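Local coordinates for natterin-like protein (Lethenteron camtschaticum, PDB 6IUL) that probably acts as a pore-forming immune cytotoxin, coupling a jacalin-like lectin module to an aerolysin-type pore-forming module, at residues 9-14 against 78-83; 34-39 against 59-64; 41-46 against 132-137. All blocks are in the same frame, centred on the assembly; numbering follows the deposited sequence.

Interaction 1: 9-14 against 78-83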
loop_
_atom_site.group_PDB
_atom_site.type_symbol
_atom_site.label_atom_id
_atom_site.label_comp_id
_atom_site.label_asym_id
_atom_site.label_seq_id
_atom_site.Cartn_x
_atom_site.Cartn_y
_atom_site.Cartn_z
ATOM N N HIS A 9 11.505 -32.336 17.213
ATOM C CA HIS A 9 11.808 -33.750 17.070
ATOM C C HIS A 9 13.339 -33.924 17.049
ATOM O O HIS A 9 14.005 -33.603 16.080
ATOM C CB HIS A 9 11.152 -34.292 15.801
ATOM C CG HIS A 9 11.241 -35.775 15.646
ATOM N ND1 HIS A 9 10.627 -36.444 14.601
ATOM C CD2 HIS A 9 11.886 -36.717 16.374
ATOM C CE1 HIS A 9 10.892 -37.738 14.697
ATOM N NE2 HIS A 9 11.646 -37.930 15.765
ATOM N N ILE A 10 13.872 -34.456 18.145
ATOM C CA ILE A 10 15.326 -34.620 18.365
ATOM C C ILE A 10 15.817 -35.979 17.865
ATOM O O ILE A 10 15.222 -37.005 18.146
ATOM C CB ILE A 10 15.651 -34.475 19.841
ATOM C CG1 ILE A 10 15.263 -33.068 20.307
ATOM C CG2 ILE A 10 17.123 -34.765 20.121
ATOM C CD1 ILE A 10 15.468 -32.862 21.806
ATOM N N ILE A 11 16.888 -35.972 17.083
ATOM C CA ILE A 11 17.497 -37.190 16.547
ATOM C C ILE A 11 18.955 -37.318 17.004
ATOM O O ILE A 11 19.689 -36.323 17.056
ATOM C CB ILE A 11 17.436 -37.209 15.021
ATOM C CG1 ILE A 11 16.006 -37.524 14.574
ATOM C CG2 ILE A 11 18.383 -38.265 14.411
ATOM C CD1 ILE A 11 15.399 -38.833 15.069
ATOM N N GLY A 12 19.372 -38.538 17.348
ATOM C CA GLY A 12 20.746 -38.800 17.758
ATOM C C GLY A 12 20.919 -39.815 18.878
ATOM O O GLY A 12 20.150 -40.758 18.983
ATOM N N GLY A 13 21.937 -39.612 19.717
ATOM C CA GLY A 13 22.192 -40.475 20.872
ATOM C C GLY A 13 21.664 -39.948 22.194
ATOM O O GLY A 13 20.883 -39.009 22.209
ATOM N N GLN A 14 22.167 -40.498 23.300
ATOM C CA GLN A 14 21.694 -40.200 24.671
ATOM C C GLN A 14 22.661 -39.419 25.501
ATOM O O GLN A 14 22.291 -38.921 26.572
ATOM C CB GLN A 14 21.376 -41.514 25.420
ATOM C CG GLN A 14 20.699 -42.557 24.561
ATOM C CD GLN A 14 19.239 -42.258 24.379
ATOM O OE1 GLN A 14 18.809 -41.307 23.696
ATOM N NE2 GLN A 14 18.437 -43.103 24.997
ATOM N N LEU A 78 12.739 -31.055 6.157
ATOM C CA LEU A 78 13.929 -31.278 6.942
ATOM C C LEU A 78 14.073 -32.766 7.226
ATOM O O LEU A 78 13.111 -33.413 7.574
ATOM C CB LEU A 78 13.799 -30.543 8.262
ATOM C CG LEU A 78 14.889 -30.871 9.322
ATOM C CD1 LEU A 78 16.144 -30.122 8.996
ATOM C CD2 LEU A 78 14.437 -30.479 10.713
ATOM N N SER A 79 15.277 -33.283 7.100
ATOM C CA SER A 79 15.602 -34.634 7.511
ATOM C C SER A 79 16.811 -34.637 8.402
ATOM O O SER A 79 17.744 -33.881 8.200
ATOM C CB SER A 79 15.914 -35.484 6.287
ATOM O OG SER A 79 14.715 -35.735 5.585
ATOM N N LEU A 80 16.776 -35.491 9.401
ATOM C CA LEU A 80 17.893 -35.730 10.253
ATOM C C LEU A 80 18.252 -37.221 10.212
ATOM O O LEU A 80 17.377 -38.085 10.025
ATOM C CB LEU A 80 17.550 -35.320 11.667
ATOM C CG LEU A 80 17.165 -33.847 11.853
ATOM C CD1 LEU A 80 16.692 -33.630 13.274
ATOM C CD2 LEU A 80 18.330 -32.930 11.550
ATOM N N TRP A 81 19.554 -37.507 10.362
ATOM C CA TRP A 81 20.092 -38.869 10.419
ATOM C C TRP A 81 20.960 -39.029 11.653
ATOM O O TRP A 81 21.686 -38.104 12.078
ATOM C CB TRP A 81 20.993 -39.137 9.238
ATOM C CG TRP A 81 20.369 -39.368 7.935
ATOM C CD1 TRP A 81 20.192 -40.549 7.322
ATOM C CD2 TRP A 81 19.932 -38.359 7.008
ATOM N NE1 TRP A 81 19.619 -40.350 6.063
ATOM C CE2 TRP A 81 19.471 -39.018 5.853
ATOM C CE3 TRP A 81 19.862 -36.967 7.065
ATOM C CZ2 TRP A 81 18.945 -38.354 4.776
ATOM C CZ3 TRP A 81 19.361 -36.301 6.004
ATOM C CH2 TRP A 81 18.905 -37.004 4.843
ATOM N N GLY A 82 20.887 -40.233 12.222
ATOM C CA GLY A 82 21.842 -40.708 13.210
ATOM C C GLY A 82 23.175 -41.066 12.558
ATOM O O GLY A 82 23.274 -41.148 11.325
ATOM N N ASN A 83 24.191 -41.307 13.375
ATOM C CA ASN A 83 25.533 -41.595 12.815
ATOM C C ASN A 83 25.764 -43.055 12.474
ATOM O O ASN A 83 26.848 -43.429 12.017
ATOM C CB ASN A 83 26.655 -41.107 13.733
ATOM C CG ASN A 83 26.735 -41.879 15.012
ATOM O OD1 ASN A 83 25.788 -42.574 15.362
ATOM N ND2 ASN A 83 27.877 -41.774 15.719
#
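Ile11 and Leu80 reach toward each other from facing strands and cross obliquely, meeting near their roots: Ile11 CB lies 3.9 Å from Leu80 CB, and Ile11 CG1 is 4.0 Å from that same Leu80 CB. The isoleucine splits its two branches between two targets. Its first torsion (chi1 -75°) sets CG1 beside its own backbone N, over the leucine, while CG2 runs anti to that N and comes down on main chain, 3.9 Å from Gly82 N and equally close to the carbonyl carbon of Trp81. A beta-branched residue suits this place because it covers side chain and backbone at once. Leu80 answers with a longer arm: CD1 extends past Ile11 CB to approach the carbonyl O of His9 at 3.9 Å. The CG2 methyl of Ile11 thus rests on the peptide between Trp81 and Gly82, whereas Trp81 CB points away from Ile11, and the tryptophan side chain touches Ala91 and Leu111.

In this jacalin-like lectin domain, a beta-prism, strand 6-12 pairs with strand 135-155, and strand 75-82 belongs to a separate four-stranded antiparallel sheet. The pair therefore joins two sheets of the domain, mainly through one residue from each. Tyr115 extends the apolar surface around Ile11, as Ile92 and Phe140 do around Leu80. The result is a small apolar contact held by van der Waals and hydrophobic forces, with no directional bond across it.

Interaction 2: 34-39 against 59-64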
loop_
_atom_site.group_PDB
_atom_site.type_symbol
_atom_site.label_atom_id
_atom_site.label_comp_id
_atom_site.label_asym_id
_atom_site.label_seq_id
_atom_site.Cartn_x
_atom_site.Cartn_y
_atom_site.Cartn_z
ATOM N N SER A 34 25.421 -22.649 10.734
ATOM C CA SER A 34 26.687 -23.166 10.285
ATOM C C SER A 34 27.000 -24.484 11.010
ATOM O O SER A 34 26.829 -24.587 12.209
ATOM C CB SER A 34 27.782 -22.122 10.525
ATOM O OG SER A 34 29.024 -22.643 10.145
ATOM N N VAL A 35 27.480 -25.480 10.259
ATOM C CA VAL A 35 27.638 -26.825 10.745
ATOM C C VAL A 35 29.040 -27.355 10.440
ATOM O O VAL A 35 29.561 -27.243 9.311
ATOM C CB VAL A 35 26.605 -27.784 10.117
ATOM C CG1 VAL A 35 26.754 -29.203 10.661
ATOM C CG2 VAL A 35 25.183 -27.320 10.399
ATOM N N SER A 36 29.652 -27.922 11.467
ATOM C CA SER A 36 30.902 -28.621 11.350
ATOM C C SER A 36 30.638 -30.121 11.445
ATOM O O SER A 36 29.846 -30.577 12.279
ATOM C CB SER A 36 31.900 -28.197 12.451
ATOM O OG SER A 36 32.352 -26.858 12.237
ATOM N N VAL A 37 31.293 -30.878 10.569
ATOM C CA VAL A 37 31.139 -32.329 10.508
ATOM C C VAL A 37 32.499 -33.027 10.721
ATOM O O VAL A 37 33.521 -32.545 10.312
ATOM C CB VAL A 37 30.524 -32.766 9.191
ATOM C CG1 VAL A 37 29.151 -32.139 9.024
ATOM C CG2 VAL A 37 31.402 -32.412 7.992
ATOM N N GLY A 38 32.490 -34.118 11.441
ATOM C CA GLY A 38 33.663 -34.965 11.516
ATOM C C GLY A 38 33.422 -36.290 10.770
ATOM O O GLY A 38 32.459 -36.437 10.004
ATOM N N GLY A 39 34.297 -37.262 11.021
ATOM C CA GLY A 39 34.188 -38.523 10.392
ATOM C C GLY A 39 32.940 -39.304 10.691
ATOM O O GLY A 39 32.343 -39.878 9.794
ATOM N N ALA A 59 31.606 -28.485 18.756
ATOM C CA ALA A 59 32.863 -27.836 18.370
ATOM C C ALA A 59 32.843 -27.467 16.905
ATOM O O ALA A 59 32.379 -28.238 16.070
ATOM C CB ALA A 59 34.021 -28.788 18.630
ATOM N N MET A 60 33.342 -26.278 16.592
ATOM C CA MET A 60 33.397 -25.804 15.217
ATOM C C MET A 60 34.834 -25.782 14.713
ATOM O O MET A 60 35.735 -25.349 15.447
ATOM C CB MET A 60 32.778 -24.395 15.094
ATOM C CG MET A 60 31.300 -24.352 15.464
ATOM S SD MET A 60 30.299 -25.170 14.224
ATOM C CE MET A 60 30.219 -23.891 12.965
ATOM N N ASP A 61 35.040 -26.184 13.454
ATOM C CA ASP A 61 36.368 -26.222 12.866
ATOM C C ASP A 61 36.343 -25.694 11.416
ATOM O O ASP A 61 35.347 -25.161 10.983
ATOM C CB ASP A 61 36.972 -27.622 12.990
ATOM C CG ASP A 61 36.181 -28.703 12.223
ATOM O OD1 ASP A 61 35.324 -28.358 11.352
ATOM O OD2 ASP A 61 36.429 -29.911 12.506
ATOM N N SER A 62 37.446 -25.862 10.688
ATOM C CA SER A 62 37.599 -25.377 9.339
ATOM C C SER A 62 36.676 -26.104 8.334
ATOM O O SER A 62 36.461 -25.619 7.236
ATOM C CB SER A 62 39.067 -25.490 8.911
ATOM O OG SER A 62 39.420 -26.881 8.750
ATOM N N SER A 63 36.077 -27.230 8.707
ATOM C CA SER A 63 35.102 -27.858 7.832
ATOM C C SER A 63 33.754 -27.172 7.786
ATOM O O SER A 63 32.841 -27.702 7.161
ATOM C CB SER A 63 34.856 -29.314 8.257
ATOM O OG SER A 63 33.888 -29.439 9.328
ATOM N N ALA A 64 33.574 -26.030 8.438
ATOM C CA ALA A 64 32.214 -25.499 8.651
ATOM C C ALA A 64 31.577 -24.990 7.340
ATOM O O ALA A 64 32.236 -24.289 6.593
ATOM C CB ALA A 64 32.231 -24.380 9.685
HETATM O O HOH W 1 30.562 -28.971 7.423
HETATM O O HOH W 2 35.886 -32.292 11.123
#
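A Greek-key sheet of the jacalin-like domain supplies this contact: loop 59-64 links its two outermost strands, 54-58 and 65-68, and in passing docks on the inner strand 30-37. The loop closes with a type I turn from Asp61 to Ala64, reinforced by an Asx turn. Asp61 OD1 takes the hydroxyl of Ser63 on its syn lone pair (OG to OD1 2.7 Å) and also the backbone N of Ser63, which comes from above the carboxylate plane. Serine suits position 63 because its OG, while donating to Asp61, accepts from the backbone N of Val37 at 3.2 Å. In the reverse sense, Asp61 N gives a nearly straight bond (163°) to Ser36 OG at 3.0 Å. With chi1 -70°, that OG stands beside its own backbone N, where Met60 SD also approaches it at 3.3 Å. The methionine chain bends at chi2 and chi3, bringing CE to 3.3 Å from Ser34 OG. Small Ala64 fits close against the strand, its CA making a C-H...O contact of 3.2 Å with Val35 O. Water 1 bridges Val35 O and Ser63 O, and water 2 joins Val37 O to Asp61 OD2, which also forms a salt bridge with Arg43. Short polar side chains and bridging waters thus replace regular strand pairing, fixing an irregular loop to a strand by directional bonds.

Interaction 3: 41-46 against 132-137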
loop_
_atom_site.group_PDB
_atom_site.type_symbol
_atom_site.label_atom_id
_atom_site.label_comp_id
_atom_site.label_asym_id
_atom_site.label_seq_id
_atom_site.Cartn_x
_atom_site.Cartn_y
_atom_site.Cartn_z
ATOM N N GLN A 41 30.309 -38.044 12.886
ATOM C CA GLN A 41 29.398 -37.182 13.630
ATOM C C GLN A 41 29.258 -35.800 13.004
ATOM O O GLN A 41 30.099 -35.389 12.174
ATOM C CB GLN A 41 29.861 -37.024 15.096
ATOM C CG GLN A 41 31.053 -36.120 15.268
ATOM C CD GLN A 41 32.408 -36.822 15.059
ATOM O OE1 GLN A 41 32.615 -37.555 14.132
ATOM N NE2 GLN A 41 33.328 -36.503 15.888
ATOM N N VAL A 42 28.170 -35.114 13.381
ATOM C CA VAL A 42 28.143 -33.666 13.342
ATOM C C VAL A 42 28.904 -33.197 14.582
ATOM O O VAL A 42 28.528 -33.566 15.688
ATOM C CB VAL A 42 26.702 -33.124 13.371
ATOM C CG1 VAL A 42 26.699 -31.594 13.615
ATOM C CG2 VAL A 42 25.992 -33.505 12.083
ATOM N N ARG A 43 29.978 -32.412 14.380
ATOM C CA ARG A 43 30.823 -31.961 15.466
ATOM C C ARG A 43 30.249 -30.770 16.209
ATOM O O ARG A 43 30.405 -30.636 17.431
ATOM C CB ARG A 43 32.201 -31.580 14.929
ATOM C CG ARG A 43 33.137 -32.751 14.671
ATOM C CD ARG A 43 34.244 -32.573 15.748
ATOM N NE ARG A 43 35.275 -31.715 15.203
ATOM C CZ ARG A 43 36.423 -31.363 15.806
ATOM N NH1 ARG A 43 36.714 -31.673 17.052
ATOM N NH2 ARG A 43 37.326 -30.700 15.112
ATOM N N GLY A 44 29.632 -29.875 15.452
ATOM C CA GLY A 44 29.210 -28.627 16.044
ATOM C C GLY A 44 28.264 -27.838 15.168
ATOM O O GLY A 44 28.189 -28.034 13.962
ATOM N N VAL A 45 27.572 -26.910 15.807
ATOM C CA VAL A 45 26.631 -26.049 15.129
ATOM C C VAL A 45 26.740 -24.648 15.720
ATOM O O VAL A 45 26.848 -24.493 16.926
ATOM C CB VAL A 45 25.221 -26.634 15.351
ATOM C CG1 VAL A 45 24.167 -25.614 15.196
ATOM C CG2 VAL A 45 24.950 -27.761 14.384
ATOM N N GLN A 46 26.712 -23.643 14.877
ATOM C CA GLN A 46 26.509 -22.281 15.313
ATOM C C GLN A 46 25.206 -21.716 14.667
ATOM O O GLN A 46 24.952 -21.887 13.476
ATOM C CB GLN A 46 27.721 -21.469 14.948
ATOM C CG GLN A 46 27.683 -19.984 15.258
ATOM C CD GLN A 46 29.049 -19.323 15.222
ATOM O OE1 GLN A 46 29.635 -19.082 14.179
ATOM N NE2 GLN A 46 29.527 -19.003 16.390
ATOM N N GLY A 132 28.379 -32.415 23.614
ATOM C CA GLY A 132 29.586 -32.449 24.459
ATOM C C GLY A 132 30.730 -31.986 23.600
ATOM O O GLY A 132 30.801 -30.824 23.230
ATOM N N SER A 133 31.603 -32.918 23.250
ATOM C CA SER A 133 32.633 -32.649 22.255
ATOM C C SER A 133 31.950 -32.500 20.893
ATOM O O SER A 133 32.331 -31.639 20.102
ATOM C CB SER A 133 33.655 -33.779 22.195
ATOM O OG SER A 133 34.467 -33.719 23.348
ATOM N N ASP A 134 30.913 -33.318 20.672
ATOM C CA ASP A 134 30.155 -33.319 19.449
ATOM C C ASP A 134 28.674 -32.963 19.699
ATOM O O ASP A 134 28.281 -32.667 20.839
ATOM C CB ASP A 134 30.220 -34.699 18.795
ATOM C CG ASP A 134 31.620 -35.242 18.645
ATOM O OD1 ASP A 134 32.578 -34.457 18.505
ATOM O OD2 ASP A 134 31.713 -36.494 18.679
ATOM N N ILE A 135 27.857 -33.027 18.631
ATOM C CA ILE A 135 26.422 -32.988 18.796
ATOM C C ILE A 135 25.864 -34.406 18.960
ATOM O O ILE A 135 25.665 -35.159 17.997
ATOM C CB ILE A 135 25.747 -32.279 17.613
ATOM C CG1 ILE A 135 26.342 -30.873 17.386
ATOM C CG2 ILE A 135 24.250 -32.237 17.821
ATOM C CD1 ILE A 135 26.187 -29.934 18.552
ATOM N N ASP A 136 25.624 -34.787 20.207
ATOM C CA ASP A 136 25.044 -36.095 20.511
ATOM C C ASP A 136 23.632 -36.263 19.963
ATOM O O ASP A 136 23.272 -37.312 19.451
ATOM C CB ASP A 136 25.023 -36.288 22.025
ATOM C CG ASP A 136 26.419 -36.392 22.623
ATOM O OD1 ASP A 136 26.984 -35.311 22.944
ATOM O OD2 ASP A 136 26.902 -37.559 22.777
ATOM N N SER A 137 22.832 -35.212 20.090
ATOM C CA SER A 137 21.510 -35.193 19.516
ATOM C C SER A 137 21.047 -33.771 19.284
ATOM O O SER A 137 21.464 -32.835 19.955
ATOM C CB SER A 137 20.544 -35.985 20.416
ATOM O OG SER A 137 20.463 -35.364 21.664
#
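Strands 42-46 and 135-137 run almost perpendicular, their axes 96° apart and 6.7 Å from each other at closest approach, so they meet at one crossing point and do not pair as sheet neighbours. There Ile135 N donates to Val42 O at 3.1 Å. Next to it Asp134 CA makes a C-H...O contact of 3.4 Å with Arg43 O. Arg43 and Gly44 form a classic beta bulge, both facing Ser36 of the adjoining strand.

Side chains divide by polarity on the two sides of this backbone bond. On the apolar side, the Ile135 and Val42 side chains pass at a slant, CG1 to CG1 3.9 Å, and Ile135 CG1 is equally near Gly44 CA. Phe57 and Leu89 add to the hydrophobic surroundings of Ile135. On the polar side, Gln41 crosses Asp134 at about a right angle. Its chain folds at chi2 (-85°), laying CG 3.5 Å from Asp134 OD2 and sending NE2 to the carboxylate. Both bonds it makes there are weak: the one to OD1 is long (3.4 Å) but straight, the one to OD2 shorter (3.2 Å) but bent; amide and carboxylate planes stand 59° apart. The stronger partner of Asp134 is Arg88, in a salt bridge. Arg43 brings only its aliphatic CD near Asp134 OD1, while its guanidinium pairs with Asp61.

The sequence Gly-Ser-Asp-Ile-Asp fits the GXXXD pattern of the sugar-binding loop in jacalin-related lectins, with Gly132 and Asp136 as its ends and Asp134 an inner residue, although binding here is an inference. The backbone bond fastens this loop to the start of strand 42-49, the weak amide contact adds little, and Arg88 probably stabilises Asp134 as the anion.

All three contacts lie in the lectin domain, and they grade from apolar to polar. Interaction 1 is partly buried, without any hydrogen bond, and dominated by apolar side chains across two sheets; interaction 3 is the most buried and mixes hydrophobic packing with a backbone hydrogen bond and weak amide-carboxylate bonds; interaction 2 is a partly buried loop attachment that relies on hydroxyls and water. Interactions 1 and 3 share the sheet containing strands 6-12 and 135-155, and touch where Gly13 N probably bonds to Asp136 O (2.7 Å). Interactions 2 and 3 adjoin through neighbouring strands 30-37 and 42-49, with Arg43 joining both. Interactions 1 and 2 do not touch, their centres about 17 Å apart, so interaction 3 connects them.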